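Local atomic coordinates of iron transport multicopper oxidase FET3 (Saccharomyces cerevisiae, PDB entry 1ZPU), a protein that oxidises ferrous to ferric iron with four bound copper ions and dioxygen, supplying the ferric iron permease for high-affinity uptake in yeast. Residues 31-36 / 102-107; 115-120 / 138-143; 380-385 / 459-464; 58-63 / 393-398. All coordinates share one frame; numbering follows the deposited sequence.

Contact 1. Residues 31-36 / 102-107. With CU1 (copper (I) ion), chain B; CU1 (copper (I) ion), chain C; NAG (2-acetamido-2-deoxy-beta-D-glucopyranose), chain G.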
# COMPACT_ATOMS: atom_id res chain seq x y z
N PHE A 31 -9.22 5.86 19.43
CA PHE A 31 -9.52 5.36 18.11
C PHE A 31 -10.47 6.33 17.47
O PHE A 31 -11.43 6.74 18.11
CB PHE A 31 -10.17 3.99 18.19
CG PHE A 31 -10.23 3.29 16.87
CD1 PHE A 31 -9.16 2.52 16.43
CD2 PHE A 31 -11.35 3.41 16.05
CE1 PHE A 31 -9.19 1.88 15.23
CE2 PHE A 31 -11.40 2.78 14.83
CZ PHE A 31 -10.32 2.01 14.41
N PRO A 32 -10.27 6.65 16.18
CA PRO A 32 -9.22 6.13 15.28
C PRO A 32 -7.84 6.73 15.54
O PRO A 32 -7.74 7.68 16.29
CB PRO A 32 -9.72 6.53 13.88
CG PRO A 32 -10.63 7.67 14.12
CD PRO A 32 -11.19 7.57 15.50
N TRP A 33 -6.80 6.17 14.91
CA TRP A 33 -5.45 6.74 14.97
C TRP A 33 -5.40 8.15 14.38
O TRP A 33 -6.24 8.50 13.55
CB TRP A 33 -4.47 5.81 14.25
CG TRP A 33 -4.10 4.63 15.09
CD1 TRP A 33 -4.93 3.63 15.54
CD2 TRP A 33 -2.80 4.31 15.59
NE1 TRP A 33 -4.23 2.73 16.30
CE2 TRP A 33 -2.92 3.12 16.34
CE3 TRP A 33 -1.55 4.93 15.49
CZ2 TRP A 33 -1.82 2.54 16.99
CZ3 TRP A 33 -0.47 4.35 16.13
CH2 TRP A 33 -0.61 3.16 16.88
N PRO A 34 -4.45 8.98 14.83
CA PRO A 34 -4.40 10.38 14.39
C PRO A 34 -3.97 10.55 12.94
O PRO A 34 -3.41 9.62 12.36
CB PRO A 34 -3.32 10.98 15.29
CG PRO A 34 -2.44 9.83 15.62
CD PRO A 34 -3.36 8.67 15.77
N ASP A 35 -4.22 11.72 12.37
CA ASP A 35 -3.63 12.06 11.08
C ASP A 35 -2.50 13.06 11.28
O ASP A 35 -2.62 13.98 12.09
CB ASP A 35 -4.66 12.63 10.12
CG ASP A 35 -5.90 11.73 9.99
OD1 ASP A 35 -5.76 10.50 9.73
OD2 ASP A 35 -7.01 12.29 10.16
N ILE A 36 -1.42 12.89 10.52
CA ILE A 36 -0.29 13.82 10.56
C ILE A 36 -0.36 14.79 9.39
O ILE A 36 -0.59 14.39 8.25
CB ILE A 36 1.06 13.08 10.51
CG1 ILE A 36 1.19 12.12 11.68
CG2 ILE A 36 2.20 14.07 10.55
CD1 ILE A 36 2.26 11.05 11.47
N TYR A 102 -0.50 11.13 1.66
CA TYR A 102 0.06 9.82 2.00
C TYR A 102 -0.67 9.24 3.20
O TYR A 102 -1.60 9.85 3.72
CB TYR A 102 1.58 9.93 2.27
CG TYR A 102 2.32 10.55 1.12
CD1 TYR A 102 2.33 11.93 0.94
CD2 TYR A 102 2.97 9.76 0.19
CE1 TYR A 102 2.96 12.50 -0.11
CE2 TYR A 102 3.62 10.33 -0.87
CZ TYR A 102 3.61 11.70 -1.02
OH TYR A 102 4.25 12.28 -2.09
N TRP A 103 -0.27 8.05 3.61
CA TRP A 103 -0.77 7.46 4.84
C TRP A 103 0.27 6.57 5.50
O TRP A 103 1.30 6.22 4.91
CB TRP A 103 -2.07 6.68 4.60
CG TRP A 103 -1.99 5.50 3.65
CD1 TRP A 103 -1.61 5.54 2.35
CD2 TRP A 103 -2.37 4.15 3.92
NE1 TRP A 103 -1.69 4.29 1.80
CE2 TRP A 103 -2.16 3.41 2.74
CE3 TRP A 103 -2.86 3.48 5.05
CZ2 TRP A 103 -2.41 2.04 2.65
CZ3 TRP A 103 -3.12 2.12 4.96
CH2 TRP A 103 -2.89 1.41 3.77
N TYR A 104 -0.00 6.23 6.76
CA TYR A 104 0.86 5.34 7.48
C TYR A 104 0.05 4.16 7.98
O TYR A 104 -1.12 4.29 8.33
CB TYR A 104 1.50 6.09 8.64
CG TYR A 104 0.56 6.47 9.76
CD1 TYR A 104 0.37 5.61 10.84
CD2 TYR A 104 -0.09 7.70 9.77
CE1 TYR A 104 -0.47 5.95 11.88
CE2 TYR A 104 -0.94 8.05 10.82
CZ TYR A 104 -1.12 7.17 11.87
OH TYR A 104 -1.95 7.50 12.93
N HIS A 105 0.67 2.99 7.99
CA HIS A 105 0.03 1.79 8.49
C HIS A 105 1.06 0.85 9.10
O HIS A 105 2.24 0.92 8.75
CB HIS A 105 -0.74 1.06 7.38
CG HIS A 105 0.09 0.68 6.19
ND1 HIS A 105 0.85 -0.47 6.14
CD2 HIS A 105 0.26 1.29 4.99
CE1 HIS A 105 1.46 -0.55 4.97
NE2 HIS A 105 1.12 0.51 4.25
N SER A 106 0.61 -0.01 9.99
CA SER A 106 1.45 -1.09 10.50
C SER A 106 1.86 -1.96 9.33
O SER A 106 1.08 -2.19 8.42
CB SER A 106 0.67 -1.93 11.51
OG SER A 106 1.33 -3.13 11.82
N HIS A 107 3.09 -2.45 9.35
CA HIS A 107 3.54 -3.38 8.31
C HIS A 107 3.77 -4.80 8.86
O HIS A 107 4.45 -5.60 8.22
CB HIS A 107 4.79 -2.85 7.61
CG HIS A 107 4.79 -3.10 6.13
ND1 HIS A 107 5.11 -4.32 5.59
CD2 HIS A 107 4.50 -2.29 5.09
CE1 HIS A 107 5.02 -4.25 4.27
NE2 HIS A 107 4.65 -3.03 3.94
CU CU1 B . 1.18 0.90 2.23
CU CU1 C . 4.94 -2.55 1.93
C1 NAG G . -12.78 12.26 7.56
C2 NAG G . -13.52 13.60 7.69
C3 NAG G . -12.61 14.76 7.31
C4 NAG G . -11.25 14.71 8.02
C5 NAG G . -10.66 13.32 7.87
C6 NAG G . -9.46 13.24 8.79
C7 NAG G . -15.92 13.94 7.32
C8 NAG G . -17.03 14.20 6.33
N2 NAG G . -14.71 13.60 6.87
O3 NAG G . -13.25 15.95 7.67
O4 NAG G . -10.29 15.56 7.40
O5 NAG G . -11.58 12.35 8.30
O6 NAG G . -8.79 12.01 8.64
O7 NAG G . -16.15 14.05 8.53

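Contact 2. Residues 115-120 / 138-143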
# COMPACT_ATOMS: atom_id res chain seq x y z
N GLY A 115 -7.02 -1.70 12.57
CA GLY A 115 -7.20 -0.29 12.95
C GLY A 115 -5.97 0.60 12.96
O GLY A 115 -6.11 1.83 13.03
N MET A 116 -4.78 0.00 12.89
CA MET A 116 -3.52 0.76 13.02
C MET A 116 -3.12 1.42 11.70
O MET A 116 -2.25 0.91 10.97
CB MET A 116 -2.41 -0.13 13.58
CG MET A 116 -1.14 0.57 13.91
SD MET A 116 -0.02 -0.56 14.81
CE MET A 116 1.52 0.31 14.65
N LYS A 117 -3.74 2.56 11.42
CA LYS A 117 -3.57 3.24 10.14
C LYS A 117 -4.16 4.65 10.25
O LYS A 117 -5.08 4.89 11.02
CB LYS A 117 -4.25 2.46 9.02
CG LYS A 117 -5.75 2.27 9.23
CD LYS A 117 -6.31 1.07 8.46
CE LYS A 117 -7.80 1.23 8.12
NZ LYS A 117 -8.41 -0.10 7.75
N GLY A 118 -3.62 5.57 9.46
CA GLY A 118 -3.93 6.99 9.55
C GLY A 118 -3.35 7.72 8.37
O GLY A 118 -2.48 7.20 7.67
N LEU A 119 -3.82 8.94 8.14
CA LEU A 119 -3.37 9.75 7.02
C LEU A 119 -2.12 10.57 7.32
O LEU A 119 -1.89 11.00 8.45
CB LEU A 119 -4.49 10.66 6.54
CG LEU A 119 -5.79 10.02 6.04
CD1 LEU A 119 -6.66 11.06 5.41
CD2 LEU A 119 -5.53 8.92 5.04
N PHE A 120 -1.32 10.80 6.29
CA PHE A 120 -0.10 11.59 6.39
C PHE A 120 -0.12 12.59 5.25
O PHE A 120 0.09 12.22 4.09
CB PHE A 120 1.11 10.66 6.27
CG PHE A 120 2.40 11.29 6.70
CD1 PHE A 120 2.98 12.32 5.96
CD2 PHE A 120 3.06 10.82 7.85
CE1 PHE A 120 4.18 12.90 6.37
CE2 PHE A 120 4.27 11.39 8.26
CZ PHE A 120 4.84 12.43 7.53
N SER A 138 -11.37 8.46 4.27
CA SER A 138 -10.64 7.20 4.31
C SER A 138 -11.61 6.05 4.07
O SER A 138 -12.31 5.63 4.99
CB SER A 138 -10.00 7.01 5.69
OG SER A 138 -9.06 8.03 5.99
N LEU A 139 -11.64 5.55 2.84
CA LEU A 139 -12.44 4.38 2.51
C LEU A 139 -11.71 3.11 2.96
O LEU A 139 -10.47 3.02 2.88
CB LEU A 139 -12.70 4.32 1.01
CG LEU A 139 -12.98 5.60 0.21
CD1 LEU A 139 -13.09 5.30 -1.30
CD2 LEU A 139 -14.23 6.25 0.70
N SER A 140 -12.49 2.13 3.42
CA SER A 140 -11.94 0.85 3.84
C SER A 140 -13.03 -0.21 3.86
O SER A 140 -14.19 0.14 3.79
CB SER A 140 -11.31 0.97 5.23
OG SER A 140 -10.80 -0.28 5.64
N GLU A 141 -12.66 -1.49 3.92
CA GLU A 141 -13.63 -2.53 4.29
C GLU A 141 -13.45 -2.84 5.77
O GLU A 141 -12.43 -2.46 6.36
CB GLU A 141 -13.48 -3.80 3.45
CG GLU A 141 -12.28 -4.70 3.83
CD GLU A 141 -10.94 -4.13 3.39
OE1 GLU A 141 -10.62 -4.26 2.17
OE2 GLU A 141 -10.23 -3.55 4.26
N TRP A 142 -14.43 -3.52 6.37
CA TRP A 142 -14.36 -3.84 7.79
C TRP A 142 -14.73 -5.32 8.07
O TRP A 142 -15.71 -5.85 7.52
CB TRP A 142 -15.25 -2.88 8.57
CG TRP A 142 -15.10 -2.99 10.02
CD1 TRP A 142 -16.03 -3.41 10.92
CD2 TRP A 142 -13.93 -2.68 10.77
NE1 TRP A 142 -15.52 -3.39 12.19
CE2 TRP A 142 -14.23 -2.95 12.13
CE3 TRP A 142 -12.66 -2.22 10.44
CZ2 TRP A 142 -13.31 -2.76 13.15
CZ3 TRP A 142 -11.73 -2.04 11.46
CH2 TRP A 142 -12.07 -2.31 12.80
N TYR A 143 -13.92 -5.98 8.90
CA TYR A 143 -14.16 -7.36 9.33
C TYR A 143 -14.66 -7.37 10.75
O TYR A 143 -14.36 -6.47 11.52
CB TYR A 143 -12.87 -8.20 9.25
CG TYR A 143 -12.44 -8.55 7.83
CD1 TYR A 143 -11.73 -7.65 7.06
CD2 TYR A 143 -12.74 -9.79 7.28
CE1 TYR A 143 -11.33 -7.96 5.77
CE2 TYR A 143 -12.35 -10.11 5.98
CZ TYR A 143 -11.65 -9.18 5.24
OH TYR A 143 -11.24 -9.47 3.96

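Contact 3. Residues 380-385 / 459-464. With CU1 (copper (I) ion), chain C; CU1 (copper (I) ion), chain B; CU1 (copper (I) ion), chain D.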
# COMPACT_ATOMS: atom_id res chain seq x y z
N VAL A 380 15.54 0.75 -14.20
CA VAL A 380 14.97 -0.56 -13.88
C VAL A 380 13.56 -0.69 -14.44
O VAL A 380 12.76 0.24 -14.35
CB VAL A 380 14.93 -0.82 -12.35
CG1 VAL A 380 14.38 -2.20 -12.04
CG2 VAL A 380 16.32 -0.66 -11.74
N GLU A 381 13.26 -1.85 -15.00
CA GLU A 381 11.94 -2.15 -15.52
C GLU A 381 11.42 -3.43 -14.86
O GLU A 381 12.10 -4.46 -14.86
CB GLU A 381 11.99 -2.29 -17.04
CG GLU A 381 10.79 -2.96 -17.68
CD GLU A 381 10.85 -2.95 -19.20
OE1 GLU A 381 10.70 -1.86 -19.79
OE2 GLU A 381 11.05 -4.03 -19.81
N ILE A 382 10.23 -3.33 -14.28
CA ILE A 382 9.55 -4.49 -13.71
C ILE A 382 8.44 -4.93 -14.66
O ILE A 382 7.54 -4.17 -14.99
CB ILE A 382 8.99 -4.21 -12.29
CG1 ILE A 382 10.13 -4.09 -11.29
CG2 ILE A 382 8.07 -5.33 -11.84
CD1 ILE A 382 9.73 -3.43 -9.99
N VAL A 383 8.54 -6.16 -15.13
CA VAL A 383 7.50 -6.76 -15.95
C VAL A 383 6.74 -7.74 -15.07
O VAL A 383 7.31 -8.70 -14.54
CB VAL A 383 8.08 -7.51 -17.18
CG1 VAL A 383 6.96 -8.12 -18.02
CG2 VAL A 383 8.93 -6.57 -18.03
N LEU A 384 5.45 -7.49 -14.91
CA LEU A 384 4.63 -8.34 -14.08
C LEU A 384 3.55 -9.00 -14.92
O LEU A 384 2.74 -8.33 -15.55
CB LEU A 384 4.04 -7.52 -12.92
CG LEU A 384 3.26 -8.27 -11.84
CD1 LEU A 384 3.59 -7.72 -10.48
CD2 LEU A 384 1.77 -8.21 -12.08
N ASN A 385 3.57 -10.33 -14.92
CA ASN A 385 2.60 -11.15 -15.65
C ASN A 385 1.64 -11.90 -14.70
O ASN A 385 2.04 -12.88 -14.06
CB ASN A 385 3.32 -12.15 -16.55
CG ASN A 385 4.27 -11.50 -17.52
OD1 ASN A 385 3.89 -10.58 -18.24
ND2 ASN A 385 5.51 -11.97 -17.54
N TRP A 459 14.04 -1.88 -0.71
CA TRP A 459 12.66 -1.57 -1.03
C TRP A 459 11.79 -2.79 -1.34
O TRP A 459 12.15 -3.60 -2.19
CB TRP A 459 12.59 -0.59 -2.20
CG TRP A 459 13.46 0.63 -2.09
CD1 TRP A 459 14.45 0.99 -2.95
CD2 TRP A 459 13.42 1.65 -1.08
NE1 TRP A 459 15.03 2.16 -2.55
CE2 TRP A 459 14.41 2.59 -1.40
CE3 TRP A 459 12.65 1.85 0.07
CZ2 TRP A 459 14.65 3.72 -0.62
CZ3 TRP A 459 12.89 2.98 0.84
CH2 TRP A 459 13.88 3.89 0.49
N PHE A 460 10.65 -2.89 -0.67
CA PHE A 460 9.71 -3.99 -0.83
C PHE A 460 8.85 -3.75 -2.06
O PHE A 460 8.32 -2.66 -2.25
CB PHE A 460 8.84 -4.12 0.44
CG PHE A 460 8.44 -5.53 0.80
CD1 PHE A 460 8.91 -6.63 0.08
CD2 PHE A 460 7.61 -5.76 1.89
CE1 PHE A 460 8.54 -7.94 0.45
CE2 PHE A 460 7.23 -7.08 2.27
CZ PHE A 460 7.69 -8.16 1.54
N PHE A 461 8.74 -4.76 -2.91
CA PHE A 461 7.77 -4.73 -4.00
C PHE A 461 6.77 -5.87 -3.83
O PHE A 461 7.15 -7.04 -3.95
CB PHE A 461 8.45 -4.82 -5.37
CG PHE A 461 7.48 -4.82 -6.51
CD1 PHE A 461 6.89 -3.63 -6.92
CD2 PHE A 461 7.15 -6.01 -7.15
CE1 PHE A 461 5.99 -3.63 -7.97
CE2 PHE A 461 6.23 -6.01 -8.20
CZ PHE A 461 5.66 -4.81 -8.62
N HIS A 462 5.52 -5.53 -3.56
CA HIS A 462 4.53 -6.53 -3.20
C HIS A 462 3.11 -6.12 -3.52
O HIS A 462 2.83 -4.95 -3.77
CB HIS A 462 4.59 -6.82 -1.70
CG HIS A 462 4.20 -5.66 -0.85
ND1 HIS A 462 2.91 -5.45 -0.43
CD2 HIS A 462 4.93 -4.64 -0.36
CE1 HIS A 462 2.85 -4.34 0.29
NE2 HIS A 462 4.07 -3.82 0.34
N CYS A 463 2.22 -7.10 -3.46
CA CYS A 463 0.79 -6.85 -3.49
C CYS A 463 0.34 -6.28 -2.15
O CYS A 463 0.72 -6.77 -1.07
CB CYS A 463 0.05 -8.14 -3.79
SG CYS A 463 -1.71 -7.91 -3.95
N HIS A 464 -0.46 -5.24 -2.21
CA HIS A 464 -0.92 -4.56 -1.01
C HIS A 464 -2.19 -5.17 -0.41
O HIS A 464 -2.73 -4.64 0.56
CB HIS A 464 -1.09 -3.07 -1.27
CG HIS A 464 -0.75 -2.23 -0.09
ND1 HIS A 464 -1.55 -2.16 1.03
CD2 HIS A 464 0.31 -1.43 0.15
CE1 HIS A 464 -0.98 -1.35 1.92
NE2 HIS A 464 0.14 -0.89 1.40
CU CU1 C . 4.94 -2.55 1.93
CU CU1 B . 1.18 0.90 2.23
CU CU1 D . -2.81 -9.67 -4.65

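Contact 4. Residues 58-63 / 393-398. With CU1 (copper (I) ion), chain E; CU1 (copper (I) ion), chain B; CU1 (copper (I) ion), chain C.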
# COMPACT_ATOMS: atom_id res chain seq x y z
N SER A 58 5.15 -2.67 13.77
CA SER A 58 6.01 -1.82 12.96
C SER A 58 5.12 -0.74 12.43
O SER A 58 3.90 -0.85 12.57
CB SER A 58 6.60 -2.61 11.81
OG SER A 58 5.58 -3.32 11.15
N MET A 59 5.71 0.29 11.83
CA MET A 59 4.93 1.34 11.18
C MET A 59 5.64 1.76 9.93
O MET A 59 6.83 2.06 9.96
CB MET A 59 4.77 2.55 12.09
CG MET A 59 3.81 3.62 11.56
SD MET A 59 3.01 4.54 12.90
CE MET A 59 4.44 5.26 13.67
N HIS A 60 4.90 1.76 8.82
CA HIS A 60 5.42 2.14 7.53
C HIS A 60 4.70 3.38 7.06
O HIS A 60 3.49 3.49 7.21
CB HIS A 60 5.19 1.01 6.54
CG HIS A 60 5.36 1.41 5.11
ND1 HIS A 60 6.49 2.05 4.64
CD2 HIS A 60 4.57 1.22 4.03
CE1 HIS A 60 6.37 2.27 3.35
NE2 HIS A 60 5.22 1.77 2.95
N PHE A 61 5.43 4.32 6.47
CA PHE A 61 4.85 5.55 5.96
C PHE A 61 4.77 5.50 4.44
O PHE A 61 5.75 5.73 3.74
CB PHE A 61 5.61 6.75 6.50
CG PHE A 61 5.78 6.70 7.98
CD1 PHE A 61 6.86 6.00 8.55
CD2 PHE A 61 4.82 7.26 8.82
CE1 PHE A 61 7.00 5.90 9.92
CE2 PHE A 61 4.96 7.17 10.20
CZ PHE A 61 6.05 6.49 10.75
N HIS A 62 3.57 5.17 3.96
CA HIS A 62 3.34 4.75 2.59
C HIS A 62 3.57 5.88 1.62
O HIS A 62 2.86 6.89 1.64
CB HIS A 62 1.91 4.25 2.43
CG HIS A 62 1.63 3.66 1.09
ND1 HIS A 62 1.32 2.34 0.91
CD2 HIS A 62 1.64 4.22 -0.15
CE1 HIS A 62 1.14 2.10 -0.37
NE2 HIS A 62 1.34 3.22 -1.04
N GLY A 63 4.55 5.70 0.74
CA GLY A 63 4.76 6.63 -0.36
C GLY A 63 5.97 7.51 -0.16
O GLY A 63 6.53 8.02 -1.12
N PRO A 393 -3.32 -4.97 -6.56
CA PRO A 393 -2.64 -3.70 -6.54
C PRO A 393 -1.21 -3.86 -5.99
O PRO A 393 -1.02 -4.09 -4.80
CB PRO A 393 -3.52 -2.88 -5.60
CG PRO A 393 -4.16 -3.89 -4.69
CD PRO A 393 -3.98 -5.26 -5.27
N PHE A 394 -0.22 -3.77 -6.85
CA PHE A 394 1.15 -3.87 -6.42
C PHE A 394 1.70 -2.50 -6.09
O PHE A 394 1.38 -1.52 -6.75
CB PHE A 394 2.02 -4.57 -7.45
CG PHE A 394 1.72 -6.03 -7.58
CD1 PHE A 394 0.81 -6.48 -8.53
CD2 PHE A 394 2.29 -6.95 -6.72
CE1 PHE A 394 0.50 -7.82 -8.63
CE2 PHE A 394 1.99 -8.31 -6.83
CZ PHE A 394 1.09 -8.74 -7.80
N HIS A 395 2.51 -2.47 -5.04
CA HIS A 395 3.05 -1.23 -4.55
C HIS A 395 4.57 -1.36 -4.41
O HIS A 395 5.09 -2.43 -4.06
CB HIS A 395 2.37 -0.84 -3.24
CG HIS A 395 3.14 0.14 -2.43
ND1 HIS A 395 3.38 1.43 -2.85
CD2 HIS A 395 3.75 0.02 -1.23
CE1 HIS A 395 4.10 2.06 -1.94
NE2 HIS A 395 4.34 1.22 -0.95
N LEU A 396 5.27 -0.25 -4.70
CA LEU A 396 6.72 -0.20 -4.66
C LEU A 396 7.20 0.83 -3.66
O LEU A 396 6.89 2.01 -3.79
CB LEU A 396 7.27 0.12 -6.05
CG LEU A 396 8.79 0.31 -6.23
CD1 LEU A 396 9.59 -0.99 -6.00
CD2 LEU A 396 9.07 0.90 -7.61
N HIS A 397 7.98 0.38 -2.68
CA HIS A 397 8.56 1.28 -1.68
C HIS A 397 9.67 2.12 -2.31
O HIS A 397 10.30 1.68 -3.28
CB HIS A 397 9.14 0.50 -0.52
CG HIS A 397 8.11 -0.09 0.39
ND1 HIS A 397 8.13 0.11 1.76
CD2 HIS A 397 7.04 -0.89 0.15
CE1 HIS A 397 7.12 -0.54 2.31
NE2 HIS A 397 6.44 -1.15 1.35
N GLY A 398 9.88 3.33 -1.78
CA GLY A 398 11.01 4.17 -2.17
C GLY A 398 10.93 4.94 -3.48
O GLY A 398 11.80 5.77 -3.76
CU CU1 E . 4.90 1.90 0.90
CU CU1 B . 1.18 0.90 2.23
CU CU1 C . 4.94 -2.55 1.93

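Contact 1. Residues 31-36 / 102-107
The hydroxyl of Y104 points into the loop 31-36 and is closed in by W33 and P34. Y104 OH donates a hydrogen bond to P34 O at 2.6 Å. The bond approaches the carbonyl at a C=O...donor angle of 139°, and the donor is tilted 16° from the carbonyl plane. This acceptor lies at the edge of the phenol, near the plane of the ring. Carbon also packs against this oxygen: W33 CB is 3.3 Å and P34 CD 3.4 Å from Y104 OH. The indole of W33 crosses the phenol at about a right angle, and W33 CE3 meets the ring edge at Y104 CE1, 3.9 Å away. The indole itself is held by W33 NE1, which donates to I25 O. The Y104 CG atom sits between its backbone N and carbonyl carbon (chi1 70°), which sends the ring out of strand 100-105 toward the loop.

The packing is looser beyond P34. I36 reaches the phenol obliquely, with I36 CD1 4.4 Å from Y104 CD2. D35 turns away from Y104 toward the partly exposed side. Its OD1 accepts from L119 N, while OD2 faces the O6 of a glycan sugar at a doubtfully short distance.

Past the tyrosine, H105 and H107 each give NE2 to a different type 3 copper. A connecting loop is thus pinned to a strand of a cupredoxin beta sandwich, just before the His-X-His pair of a multicopper oxidase.

Contact 2. Residues 115-120 / 138-143
K117 stretches over S140, its ammonium nitrogen ending beside the serine hydroxyl. The contact joins two cupredoxin domains of the multicopper oxidase fold. Strand 117-123 belongs to the first domain and strand 133-142 to the second. Their backbones do not pair here: the nearest CA atoms, of L119 and S138, are 8.2 Å apart. Side chains make the bridge.

K117 NZ donates to S140 OG at 3.2 Å. The lysine chain leaves its backbone between N and the carbonyl carbon (chi1 60°) and is extended from there on, which carries NZ across to the other strand. V195 O is a second, weak acceptor for NZ, and E113 makes a long, weak ion pair with it. E141 OE2 stands 5.2 Å from K117 NZ, with no contact between the charged atoms. The E141 carboxylate is taken up instead by the backbone N-H groups of G197, F198 and V199. The aliphatic part of K117 also touches H105, a type 3 copper ligand.

Further along, L119 sets its branched end against the hydroxyl of S138. L119 CD2 is 3.8 Å from S138 OG, a plain van der Waals contact. A glycan sugar touches L119 as well.

The S140 hydroxyl works in both directions. It accepts from the lysine, and S140 OG donates to E141 O at 2.8 Å, with a C=O...donor angle of 126°.

Contact 3. Residues 380-385 / 459-464
H462, the residue after F461, donates from ND1 to C463 O at 2.6 Å; its imidazole points away from the facing strand, on which F461 packs against I382 and L384. The bond is nearly straight at nitrogen, with an N-H...O angle of 169°, and the oxygen lies close to the imidazole plane. At the other end the donor sits well above the carbonyl plane, away from the lone-pair directions. The bond helps fix the rotation of the ring, whose other nitrogen, H462 NE2, binds a type 3 copper at 2.2 Å.

Across the contact everything is apolar. The F461 ring stands up from its strand, with CG anti to the backbone N (chi1 179°), and points at the facing strand. I382 CD1 lies over the centre of one face, 4.2 Å from the F461 ring centroid and 12° off the normal, a CH-pi contact. The second branch, I382 CG2, touches the end of the ring at F461 CZ, 4.1 Å away. L384 comes to the edge instead: L384 CD1 is 3.9 Å from F461 CE2, near the ring plane.

These strands, 379-386 and 457-463, belong to the two facing sheets of the third cupredoxin domain, and the three side chains are part of its core. Directly after F461 runs the His-Cys-His sequence that links the copper sites of multicopper oxidases. C463 SG binds the type 1 copper at 2.2 Å, a site completed by H392 and H468. H464 NE2 binds the other type 3 copper, together with H62 and H105.

Contact 4. Residues 58-63 / 393-398
Segments 58-63 and 393-398 approach without pairing their backbones; the CA atoms of H62 and H395 are 9.3 Å apart, and imidazoles fill the gap. H60 and H395 share the type 2 copper. H60 NE2 binds it at 2.1 Å and H395 NE2 at 2.0 Å.

Two stacks flank this bridge, their partners coming from opposite directions. H62 and H395 lie face to face, with ring centroids 3.7 Å apart and planes at 23°. H60 and H397 form an offset stack, with centroids 4.0 Å apart and planes at 19°. H397 CE1 sits over one face of the H60 ring, toward its rim.

H62 binds a type 3 copper through ND1, which leaves NE2 for the carboxylate of D437. H397 NE2 binds the second type 3 copper, and H397 ND1 donates to the carboxylate of D73. The backbone O of D73 holds H60 ND1, and that of D437 holds H395 ND1. One aspartate therefore orients each stack.

The trinuclear cluster lies between the first and third cupredoxin domains. Strand 60-62 pairs there with strand 100-105, and strand 392-396 lies between strands 457-463 and 438-441.

From the N terminus, contact 1 closes the first loop, tying the 31-36 connection to strand 100-105. Contact 2 follows in series and closes a short loop from the first cupredoxin domain to the second. Its strand 117-123 is the sheet neighbour of strand 100-105. Contact 4 opens at 58-63, inside the loop of contact 1, and closes at 393-398, so it crosses contact 1 and encloses contact 2. It is the long-range tie between the first and third domains. Contact 3 opens at 380-385 and closes at 459-464, so it crosses contact 4 within the third domain. Contacts 1, 3 and 4 share the two type 3 coppers.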